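Local structure of rRNA N-glycosidase (Bougainvillea spectabilis, 3CTK) at residues S113-K116 and L117-A121; K186-F189 and K190-N193. The protein belongs to the plant ribosome-inactivating proteins, a family of mixed alpha/beta fold in which a six-stranded sheet accompanies a largely helical region. All blocks are in the same frame, centred on the assembly; numbering follows the deposited sequence.

Contact 1: residues S113-K116 and L117-A121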
ATOM      1  N   SER A 113      -4.688  -9.603   4.361  1.00  8.59           N
ATOM      2  CA  SER A 113      -3.665  -9.628   5.399  1.00  7.40           C
ATOM      3  C   SER A 113      -2.422 -10.282   4.807  1.00  6.92           C
ATOM      4  O   SER A 113      -2.522 -11.120   3.913  1.00  4.21           O
ATOM      5  CB  SER A 113      -4.150 -10.422   6.617  1.00  8.45           C
ATOM      6  OG  SER A 113      -4.422 -11.772   6.284  1.00  7.63           O
ATOM      7  N   TYR A 114      -1.242  -9.909   5.291  1.00  5.89           N
ATOM      8  CA  TYR A 114      -0.036 -10.510   4.740  1.00  5.61           C
ATOM      9  C   TYR A 114       0.017 -12.021   4.942  1.00  7.00           C
ATOM     10  O   TYR A 114       0.537 -12.742   4.092  1.00  8.46           O
ATOM     11  CB  TYR A 114       1.216  -9.861   5.338  1.00  6.39           C
ATOM     12  CG  TYR A 114       1.543  -8.513   4.735  1.00  4.51           C
ATOM     13  CD1 TYR A 114       1.638  -8.353   3.351  1.00  5.30           C
ATOM     14  CD2 TYR A 114       1.774  -7.404   5.542  1.00  7.86           C
ATOM     15  CE1 TYR A 114       1.957  -7.120   2.789  1.00  8.91           C
ATOM     16  CE2 TYR A 114       2.095  -6.164   4.988  1.00  7.58           C
ATOM     17  CZ  TYR A 114       2.183  -6.031   3.612  1.00  8.12           C
ATOM     18  OH  TYR A 114       2.492  -4.809   3.058  1.00  9.55           O
ATOM     19  N   GLN A 115      -0.528 -12.508   6.051  1.00  7.53           N
ATOM     20  CA  GLN A 115      -0.490 -13.942   6.309  1.00  8.85           C
ATOM     21  C   GLN A 115      -1.285 -14.730   5.280  1.00  8.87           C
ATOM     22  O   GLN A 115      -0.817 -15.755   4.781  1.00  8.53           O
ATOM     23  CB  GLN A 115      -1.016 -14.252   7.709  1.00 12.88           C
ATOM     24  CG  GLN A 115      -0.871 -15.718   8.110  1.00 19.48           C
ATOM     25  CD  GLN A 115       0.550 -16.241   7.939  1.00 23.09           C
ATOM     26  OE1 GLN A 115       0.931 -16.710   6.862  1.00 26.05           O
ATOM     27  NE2 GLN A 115       1.345 -16.149   9.000  1.00 24.10           N
ATOM     28  N   LYS A 116      -2.481 -14.253   4.953  1.00  7.19           N
ATOM     29  CA  LYS A 116      -3.313 -14.949   3.979  1.00  6.76           C
ATOM     30  C   LYS A 116      -2.750 -14.803   2.571  1.00  5.63           C
ATOM     31  O   LYS A 116      -2.828 -15.735   1.769  1.00  5.82           O
ATOM     32  CB  LYS A 116      -4.749 -14.421   4.031  1.00  8.85           C
ATOM     33  CG  LYS A 116      -5.428 -14.615   5.380  1.00 12.02           C
ATOM     34  CD  LYS A 116      -5.485 -16.086   5.768  1.00 15.60           C
ATOM     35  CE  LYS A 116      -6.134 -16.262   7.133  1.00 18.98           C
ATOM     36  NZ  LYS A 116      -6.170 -17.688   7.551  1.00 20.88           N
ATOM     37  N   LEU A 117      -2.178 -13.639   2.270  1.00  5.45           N
ATOM     38  CA  LEU A 117      -1.599 -13.407   0.951  1.00  5.20           C
ATOM     39  C   LEU A 117      -0.375 -14.277   0.689  1.00  5.09           C
ATOM     40  O   LEU A 117      -0.236 -14.844  -0.394  1.00  5.18           O
ATOM     41  CB  LEU A 117      -1.215 -11.933   0.777  1.00  4.81           C
ATOM     42  CG  LEU A 117      -2.353 -10.923   0.588  1.00  5.72           C
ATOM     43  CD1 LEU A 117      -1.786  -9.511   0.578  1.00  7.51           C
ATOM     44  CD2 LEU A 117      -3.083 -11.216  -0.720  1.00  7.03           C
ATOM     45  N   VAL A 118       0.523 -14.379   1.665  1.00  6.48           N
ATOM     46  CA  VAL A 118       1.719 -15.195   1.466  1.00  6.41           C
ATOM     47  C   VAL A 118       1.347 -16.674   1.363  1.00  7.94           C
ATOM     48  O   VAL A 118       1.983 -17.428   0.623  1.00  6.08           O
ATOM     49  CB  VAL A 118       2.757 -15.005   2.607  1.00  7.59           C
ATOM     50  CG1 VAL A 118       3.195 -13.548   2.668  1.00  7.47           C
ATOM     51  CG2 VAL A 118       2.180 -15.455   3.933  1.00  9.65           C
ATOM     52  N   ASN A 119       0.314 -17.083   2.094  1.00  8.24           N
ATOM     53  CA  ASN A 119      -0.129 -18.476   2.049  1.00  8.94           C
ATOM     54  C   ASN A 119      -0.681 -18.823   0.669  1.00  7.60           C
ATOM     55  O   ASN A 119      -0.530 -19.950   0.193  1.00  8.39           O
ATOM     56  CB  ASN A 119      -1.204 -18.743   3.107  1.00 10.51           C
ATOM     57  CG  ASN A 119      -0.624 -18.902   4.502  1.00 14.54           C
ATOM     58  OD1 ASN A 119       0.597 -18.905   4.683  1.00 13.96           O
ATOM     59  ND2 ASN A 119      -1.498 -19.044   5.496  1.00 14.99           N
ATOM     60  N   ALA A 120      -1.323 -17.853   0.029  1.00  5.33           N
ATOM     61  CA  ALA A 120      -1.894 -18.072  -1.296  1.00  5.40           C
ATOM     62  C   ALA A 120      -0.824 -17.966  -2.379  1.00  4.62           C
ATOM     63  O   ALA A 120      -0.836 -18.718  -3.357  1.00  5.74           O
ATOM     64  CB  ALA A 120      -3.018 -17.063  -1.556  1.00  5.24           C
ATOM     65  N   ALA A 121       0.110 -17.039  -2.195  1.00  4.92           N
ATOM     66  CA  ALA A 121       1.189 -16.829  -3.162  1.00  5.32           C
ATOM     67  C   ALA A 121       2.245 -17.927  -3.060  1.00  5.87           C
ATOM     68  O   ALA A 121       2.943 -18.222  -4.031  1.00  5.77           O
ATOM     69  CB  ALA A 121       1.837 -15.462  -2.927  1.00  5.97           C
TER
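Leu117 N reaches back to Ser113 O at 3.0 Å, the first rung of the N-capped helix 114-121. Val118 N to Tyr114 O, Asn119 N to Gln115 O and Ala120 N to Lys116 O repeat the i to i+4 pattern, so four successive backbone bonds join 113-116 to 117-121. Within the second segment the ladder goes on, with Ala121 N donating to Leu117 O at 2.9 Å. Ser113 is the N-cap. Ser113 OG takes a weak bond from Lys116 N at 3.4 Å, while a second hydrogen bond ties the same hydroxyl to Asp111, just upstream.

Among the side chains, Leu117 and Tyr114 meet the long helix 149-168. CG of Leu117 stands beside its own backbone N, chi1 -73°, a setting that carries it over Ser113 O at 3.3 Å, and the residue packs onto Leu157 and Ile160. The CB of Tyr114 points away from 117-121, and the side chain lies against Ile160 and Gln161 of helix 149-168. Its OH is hydrogen-bonded to Glu165 of that same helix, so Tyr114 meets its neighbour through both an apolar surface and its hydroxyl; Arg125, outside helix 149-168, makes a cation-pi contact with the ring.

One turn on from Gln115, CB of Asn119 lies 3.4 Å from Gln115 O, the carbonyl that also accepts from the backbone N of Asn119. Val118 lies with its methyls against the carbonyls of the preceding turn: CG1 of Val118 is 3.1 Å from Tyr114 O, and CG2 of Val118 sits 3.1 Å from Gln115 O.

Contact 2: residues K186-F189 and K190-N193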
ATOM      1  N   LYS A 186      14.661  -7.290  -2.668  1.00  7.38           N
ATOM      2  CA  LYS A 186      13.818  -7.957  -1.690  1.00  7.49           C
ATOM      3  C   LYS A 186      13.852  -7.031  -0.482  1.00  7.79           C
ATOM      4  O   LYS A 186      14.914  -6.545  -0.098  1.00  9.11           O
ATOM      5  CB  LYS A 186      14.374  -9.340  -1.353  1.00  8.16           C
ATOM      6  CG  LYS A 186      14.249 -10.318  -2.507  1.00 12.07           C
ATOM      7  CD  LYS A 186      15.057 -11.580  -2.282  1.00 15.14           C
ATOM      8  CE  LYS A 186      15.075 -12.434  -3.543  1.00 17.74           C
ATOM      9  NZ  LYS A 186      15.992 -13.599  -3.417  1.00 19.78           N
ATOM     10  N   PRO A 187      12.685  -6.759   0.118  1.00  7.53           N
ATOM     11  CA  PRO A 187      12.572  -5.873   1.285  1.00  8.21           C
ATOM     12  C   PRO A 187      13.407  -6.309   2.484  1.00  8.93           C
ATOM     13  O   PRO A 187      13.337  -7.465   2.910  1.00  8.37           O
ATOM     14  CB  PRO A 187      11.072  -5.876   1.569  1.00  6.69           C
ATOM     15  CG  PRO A 187      10.654  -7.253   1.129  1.00  7.22           C
ATOM     16  CD  PRO A 187      11.398  -7.415  -0.173  1.00  6.95           C
ATOM     17  N   ASN A 188      14.195  -5.380   3.028  1.00  8.42           N
ATOM     18  CA  ASN A 188      15.044  -5.698   4.167  1.00  9.36           C
ATOM     19  C   ASN A 188      14.268  -5.773   5.476  1.00  9.39           C
ATOM     20  O   ASN A 188      13.059  -5.541   5.509  1.00  9.60           O
ATOM     21  CB  ASN A 188      16.224  -4.705   4.286  1.00  7.78           C
ATOM     22  CG  ASN A 188      15.792  -3.277   4.602  1.00  8.48           C
ATOM     23  OD1 ASN A 188      14.883  -3.043   5.396  1.00  8.01           O
ATOM     24  ND2 ASN A 188      16.478  -2.310   3.996  1.00  8.25           N
ATOM     25  N   PHE A 189      14.971  -6.113   6.553  1.00  9.45           N
ATOM     26  CA  PHE A 189      14.354  -6.260   7.866  1.00  8.54           C
ATOM     27  C   PHE A 189      13.579  -5.042   8.347  1.00  7.02           C
ATOM     28  O   PHE A 189      12.545  -5.190   8.997  1.00  5.95           O
ATOM     29  CB  PHE A 189      15.415  -6.627   8.908  1.00 11.58           C
ATOM     30  CG  PHE A 189      16.202  -7.858   8.561  1.00 13.64           C
ATOM     31  CD1 PHE A 189      17.482  -7.754   8.024  1.00 15.82           C
ATOM     32  CD2 PHE A 189      15.661  -9.122   8.762  1.00 15.56           C
ATOM     33  CE1 PHE A 189      18.212  -8.895   7.692  1.00 16.47           C
ATOM     34  CE2 PHE A 189      16.383 -10.271   8.432  1.00 16.60           C
ATOM     35  CZ  PHE A 189      17.660 -10.155   7.896  1.00 16.12           C
ATOM     36  N   LYS A 190      14.075  -3.845   8.042  1.00  7.30           N
ATOM     37  CA  LYS A 190      13.397  -2.625   8.470  1.00  7.08           C
ATOM     38  C   LYS A 190      12.112  -2.391   7.687  1.00  7.31           C
ATOM     39  O   LYS A 190      11.087  -2.014   8.261  1.00  5.93           O
ATOM     40  CB  LYS A 190      14.320  -1.405   8.333  1.00  7.74           C
ATOM     41  CG  LYS A 190      13.646  -0.093   8.738  1.00  7.82           C
ATOM     42  CD  LYS A 190      14.638   1.052   8.932  1.00  9.30           C
ATOM     43  CE  LYS A 190      13.899   2.347   9.276  1.00  9.77           C
ATOM     44  NZ  LYS A 190      14.817   3.467   9.632  1.00 12.07           N
ATOM     45  N   VAL A 191      12.168  -2.603   6.377  1.00  5.94           N
ATOM     46  CA  VAL A 191      10.980  -2.428   5.546  1.00  6.27           C
ATOM     47  C   VAL A 191       9.856  -3.300   6.106  1.00  5.19           C
ATOM     48  O   VAL A 191       8.749  -2.822   6.357  1.00  4.50           O
ATOM     49  CB  VAL A 191      11.258  -2.830   4.085  1.00  5.69           C
ATOM     50  CG1 VAL A 191       9.961  -2.808   3.283  1.00  6.53           C
ATOM     51  CG2 VAL A 191      12.271  -1.872   3.468  1.00  4.76           C
ATOM     52  N   LEU A 192      10.157  -4.574   6.321  1.00  6.77           N
ATOM     53  CA  LEU A 192       9.179  -5.516   6.855  1.00  8.58           C
ATOM     54  C   LEU A 192       8.684  -5.131   8.249  1.00  7.38           C
ATOM     55  O   LEU A 192       7.495  -5.254   8.545  1.00  6.50           O
ATOM     56  CB  LEU A 192       9.776  -6.930   6.876  1.00 10.88           C
ATOM     57  CG  LEU A 192       9.588  -7.775   5.607  1.00 16.02           C
ATOM     58  CD1 LEU A 192       9.679  -6.912   4.371  1.00 18.11           C
ATOM     59  CD2 LEU A 192      10.625  -8.887   5.576  1.00 17.23           C
ATOM     60  N   ASN A 193       9.587  -4.649   9.096  1.00  5.43           N
ATOM     61  CA  ASN A 193       9.215  -4.264  10.454  1.00  6.39           C
ATOM     62  C   ASN A 193       8.243  -3.083  10.456  1.00  5.61           C
ATOM     63  O   ASN A 193       7.257  -3.080  11.197  1.00  6.76           O
ATOM     64  CB  ASN A 193      10.463  -3.908  11.266  1.00  6.27           C
ATOM     65  CG  ASN A 193      10.148  -3.638  12.721  1.00  8.34           C
ATOM     66  OD1 ASN A 193       9.693  -4.526  13.445  1.00 11.78           O
ATOM     67  ND2 ASN A 193      10.386  -2.410  13.160  1.00  6.89           N
TER
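Asn188 reaches forward to the amides of Lys190 and Val191 and so caps the N-terminal end of helix 189-196. From CB its side chain turns with CG between the backbone N and the carbonyl carbon, chi1 65°, folding the amide over the first turn. CG of Asn188 comes within 4.0 Å of CG2 of Val191, the two side chains crossing at about a right angle. OD1 of Asn188 does the gripping: Val191 N binds it at 2.9 Å with an N-H...O angle of 165°, whereas the bond from Lys190 N is weak, bent to 120°. Two backbone amides of the opening turn thus share one oxygen. ND2, the other branch of the tip, is hydrogen-bonded to Tyr171 OH, which holds the amide from the side of helix 170-180.

Leu192 N donates to Asn188 O at 3.2 Å, and Asn193 N to Phe189 O follows.

Pro187, just ahead of the cap, lays its ring against the start of the helix. CB of Pro187 is 3.7 Å from CG1 of Val191 and only 3.3 Å from CD1 of Leu192, tighter than ordinary van der Waals contact; CG of the proline touches the same methyl. Val191 also leans on Tyr171 and Ile172. The extended chain of Lys190 carries its NZ away from 186-189 to a salt bridge with Asp240. With Asn188 as N-cap, the packing of Pro187 (N') on Leu192 (N4) is a hydrophobic staple, so this helix start joins an asparagine N-cap with a hydrophobic staple.

In the fold
Coming from the N terminus, the chain completes the six-stranded sheet with strand 105-108 and then enters contact 1, where Ser113 opens helix 114-121. That helix lies against helix 149-168, which the chain reaches after helix 132-142. Helix 170-180 follows, and the loop behind it runs into contact 2, the start of helix 189-196. The two contacts come in series, neither enclosing nor crossing the other; each joins consecutive residues and closes only helical turns, no larger loop. The centres of contact 1 and contact 2 lie about 17 Å apart, and the two do not touch. Contact 1 belongs with helix 149-168, contact 2 with helix 170-180 and strand 214-222.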